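Local structure of ABC transporter, substrate binding protein (Mannopine) (Agrobacterium fabrum, 5L9S) at residues E15-E20 / E269-T274. The protein serves as the periplasmic solute-binding component of an ABC transporter, probably capturing a small solute such as mannopine for uptake. Residues are numbered along the deposited sequence; the frame is centred on the assembly and turned at random.
Sequences EKALRE and ETLSCT
Ala-17, on helix 12-30, sets its methyl group between Thr-270 and Leu-271, the last residues of helix 261-271. Its CB lies 3.7 Å from Thr-270 CG2 and equally near Leu-271 CG, with both leucine methyls also in touch, so the isopropyl end of Leu-271 meets the alanine broadly rather than with one branch. The small side chain lets the helices come close: Ala-17 CA and Thr-270 CA are 6.3 Å apart. Leu-271 also packs on Tyr-14, one turn earlier on the same helix as Ala-17. Thr-270 divides its two branches: with OG1 beside the backbone N (chi1 -50°), CG2 swings anti to that N and meets the alanine methyl, while OG1 hydrogen-bonds with Lys-266 O. Beside this methyl contact a water bridges the two helices, donating to Thr-270 OG1 at 3.0 Å and to Ala-17 O at 3.1 Å; its link to Glu-20 OE1 is weak. The helix ends at Leu-271; Ser-272 leaves it with a positive phi (61°), and the chain turns to Cys-273, tied back to Cys-268 by a disulfide, and to Thr-274, paired through its backbone with Ser-108 of strand 103-116. The contact sets the helix of the beta-alpha-beta crossover 4-9/12-30/33-38 against the C-terminal end of helix 261-271, a helix-helix packing within the alpha/beta fold of a periplasmic solute-binding protein.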
ATOM      1  N   GLU A  15      12.255   9.256   1.181  1.00 47.02           N
ATOM      2  CA  GLU A  15      12.466  10.681   0.944  1.00 47.63           C
ATOM      3  C   GLU A  15      13.473  10.939  -0.179  1.00 54.28           C
ATOM      4  O   GLU A  15      13.258  11.830  -1.000  1.00 55.97           O
ATOM      5  CB  GLU A  15      12.941  11.314   2.232  1.00 49.82           C
ATOM      6  CG  GLU A  15      13.036  12.823   2.264  1.00 54.77           C
ATOM      7  CD  GLU A  15      13.330  13.268   3.680  1.00 71.70           C
ATOM      8  OE1 GLU A  15      12.364  13.587   4.416  1.00 78.21           O
ATOM      9  OE2 GLU A  15      14.505  13.160   4.097  1.00 62.50           O
ATOM     10  N   LYS A  16      14.558  10.155  -0.217  1.00 50.95           N
ATOM     11  CA  LYS A  16      15.627  10.249  -1.218  1.00 51.14           C
ATOM     12  C   LYS A  16      15.095   9.986  -2.606  1.00 52.65           C
ATOM     13  O   LYS A  16      15.408  10.754  -3.519  1.00 55.26           O
ATOM     14  CB  LYS A  16      16.742   9.264  -0.863  1.00 54.75           C
ATOM     15  CG  LYS A  16      18.104   9.564  -1.473  1.00 78.22           C
ATOM     16  CD  LYS A  16      19.098   8.433  -1.163  1.00 94.01           C
ATOM     17  CE  LYS A  16      19.929   8.626   0.104  1.00112.71           C
ATOM     18  NZ  LYS A  16      19.135   8.420   1.353  1.00119.37           N
ATOM     19  N   ALA A  17      14.264   8.927  -2.771  1.00 45.24           N
ATOM     20  CA  ALA A  17      13.631   8.562  -4.047  1.00 43.48           C
ATOM     21  C   ALA A  17      12.707   9.706  -4.553  1.00 50.00           C
ATOM     22  O   ALA A  17      12.732  10.052  -5.743  1.00 51.00           O
ATOM     23  CB  ALA A  17      12.843   7.267  -3.892  1.00 41.76           C
ATOM     24  N   LEU A  18      11.930  10.308  -3.629  1.00 46.78           N
ATOM     25  CA  LEU A  18      11.024  11.423  -3.912  1.00 46.63           C
ATOM     26  C   LEU A  18      11.768  12.710  -4.245  1.00 51.36           C
ATOM     27  O   LEU A  18      11.309  13.469  -5.086  1.00 51.87           O
ATOM     28  CB  LEU A  18      10.012  11.630  -2.756  1.00 45.56           C
ATOM     29  CG  LEU A  18       9.105  10.416  -2.388  1.00 46.00           C
ATOM     30  CD1 LEU A  18       8.185  10.759  -1.270  1.00 45.37           C
ATOM     31  CD2 LEU A  18       8.305   9.889  -3.589  1.00 41.54           C
ATOM     32  N   ARG A  19      12.930  12.937  -3.643  1.00 49.78           N
ATOM     33  CA  ARG A  19      13.726  14.140  -3.897  1.00 52.88           C
ATOM     34  C   ARG A  19      14.271  14.144  -5.323  1.00 61.56           C
ATOM     35  O   ARG A  19      14.198  15.158  -6.014  1.00 62.42           O
ATOM     36  CB  ARG A  19      14.869  14.227  -2.887  1.00 53.34           C
ATOM     37  CG  ARG A  19      15.441  15.632  -2.697  1.00 70.62           C
ATOM     38  CD  ARG A  19      16.602  15.634  -1.721  1.00 77.88           C
ATOM     39  NE  ARG A  19      16.243  15.049  -0.417  1.00 84.44           N
ATOM     40  CZ  ARG A  19      15.691  15.717   0.596  1.00 98.16           C
ATOM     41  NH1 ARG A  19      15.414  17.013   0.479  1.00 79.42           N
ATOM     42  NH2 ARG A  19      15.416  15.096   1.733  1.00 90.20           N
ATOM     43  N   GLU A  20      14.799  12.987  -5.756  1.00 60.18           N
ATOM     44  CA  GLU A  20      15.410  12.782  -7.064  1.00 61.21           C
ATOM     45  C   GLU A  20      14.380  12.761  -8.192  1.00 62.61           C
ATOM     46  O   GLU A  20      14.637  13.322  -9.258  1.00 64.09           O
ATOM     47  CB  GLU A  20      16.201  11.466  -7.077  1.00 62.59           C
ATOM     48  CG  GLU A  20      17.413  11.444  -6.152  1.00 86.30           C
ATOM     49  CD  GLU A  20      18.054  10.087  -5.881  1.00126.57           C
ATOM     50  OE1 GLU A  20      17.513   9.050  -6.337  1.00120.60           O
ATOM     51  OE2 GLU A  20      19.097  10.065  -5.184  1.00130.49           O
ATOM     52  N   GLU A 269      10.641   2.797  -9.637  1.00 52.40           N
ATOM     53  CA  GLU A 269      11.717   1.860 -10.024  1.00 53.75           C
ATOM     54  C   GLU A 269      12.607   1.692  -8.772  1.00 56.73           C
ATOM     55  O   GLU A 269      12.904   0.571  -8.373  1.00 57.82           O
ATOM     56  CB  GLU A 269      12.572   2.411 -11.185  1.00 57.11           C
ATOM     57  CG  GLU A 269      12.122   2.014 -12.586  1.00 72.33           C
ATOM     58  CD  GLU A 269      12.515   2.997 -13.681  1.00 96.67           C
ATOM     59  OE1 GLU A 269      13.635   3.554 -13.610  1.00 89.55           O
ATOM     60  OE2 GLU A 269      11.692   3.234 -14.596  1.00 89.75           O
ATOM     61  N   THR A 270      12.941   2.821  -8.119  1.00 50.38           N
ATOM     62  CA  THR A 270      13.756   2.910  -6.915  1.00 49.53           C
ATOM     63  C   THR A 270      13.115   2.168  -5.731  1.00 50.96           C
ATOM     64  O   THR A 270      13.805   1.424  -5.024  1.00 49.76           O
ATOM     65  CB  THR A 270      13.965   4.404  -6.552  1.00 56.53           C
ATOM     66  OG1 THR A 270      14.407   5.154  -7.694  1.00 58.80           O
ATOM     67  CG2 THR A 270      14.908   4.599  -5.377  1.00 52.97           C
ATOM     68  N   LEU A 271      11.800   2.395  -5.507  1.00 45.25           N
ATOM     69  CA  LEU A 271      11.060   1.868  -4.366  1.00 42.65           C
ATOM     70  C   LEU A 271      10.307   0.545  -4.588  1.00 47.70           C
ATOM     71  O   LEU A 271       9.833  -0.023  -3.599  1.00 46.25           O
ATOM     72  CB  LEU A 271      10.089   2.944  -3.847  1.00 41.70           C
ATOM     73  CG  LEU A 271      10.688   4.275  -3.356  1.00 45.10           C
ATOM     74  CD1 LEU A 271       9.639   5.354  -3.324  1.00 44.19           C
ATOM     75  CD2 LEU A 271      11.402   4.135  -2.028  1.00 42.18           C
ATOM     76  N   SER A 272      10.203   0.039  -5.844  1.00 46.52           N
ATOM     77  CA  SER A 272       9.504  -1.231  -6.168  1.00 46.66           C
ATOM     78  C   SER A 272       8.007  -1.198  -5.795  1.00 48.51           C
ATOM     79  O   SER A 272       7.480  -2.092  -5.128  1.00 47.74           O
ATOM     80  CB  SER A 272      10.217  -2.441  -5.550  1.00 51.59           C
ATOM     81  OG  SER A 272      11.522  -2.621  -6.081  1.00 63.50           O
ATOM     82  N   CYS A 273       7.328  -0.160  -6.259  1.00 44.76           N
ATOM     83  CA  CYS A 273       5.909   0.047  -6.001  1.00 44.43           C
ATOM     84  C   CYS A 273       5.174   0.275  -7.290  1.00 45.52           C
ATOM     85  O   CYS A 273       5.804   0.425  -8.339  1.00 43.59           O
ATOM     86  CB  CYS A 273       5.699   1.198  -5.023  1.00 45.71           C
ATOM     87  SG  CYS A 273       6.743   2.648  -5.338  1.00 51.47           S
ATOM     88  N   THR A 274       3.831   0.249  -7.215  1.00 41.24           N
ATOM     89  CA  THR A 274       2.928   0.471  -8.332  1.00 39.49           C
ATOM     90  C   THR A 274       2.519   1.947  -8.348  1.00 43.89           C
ATOM     91  O   THR A 274       1.816   2.377  -7.432  1.00 45.56           O
ATOM     92  CB  THR A 274       1.752  -0.521  -8.229  1.00 42.63           C
ATOM     93  OG1 THR A 274       2.285  -1.835  -8.397  1.00 47.32           O
ATOM     94  CG2 THR A 274       0.645  -0.274  -9.254  1.00 38.89           C
TER
HETATM   95  O   HOH W   1      14.472   8.103  -7.476  1.00 48.47           O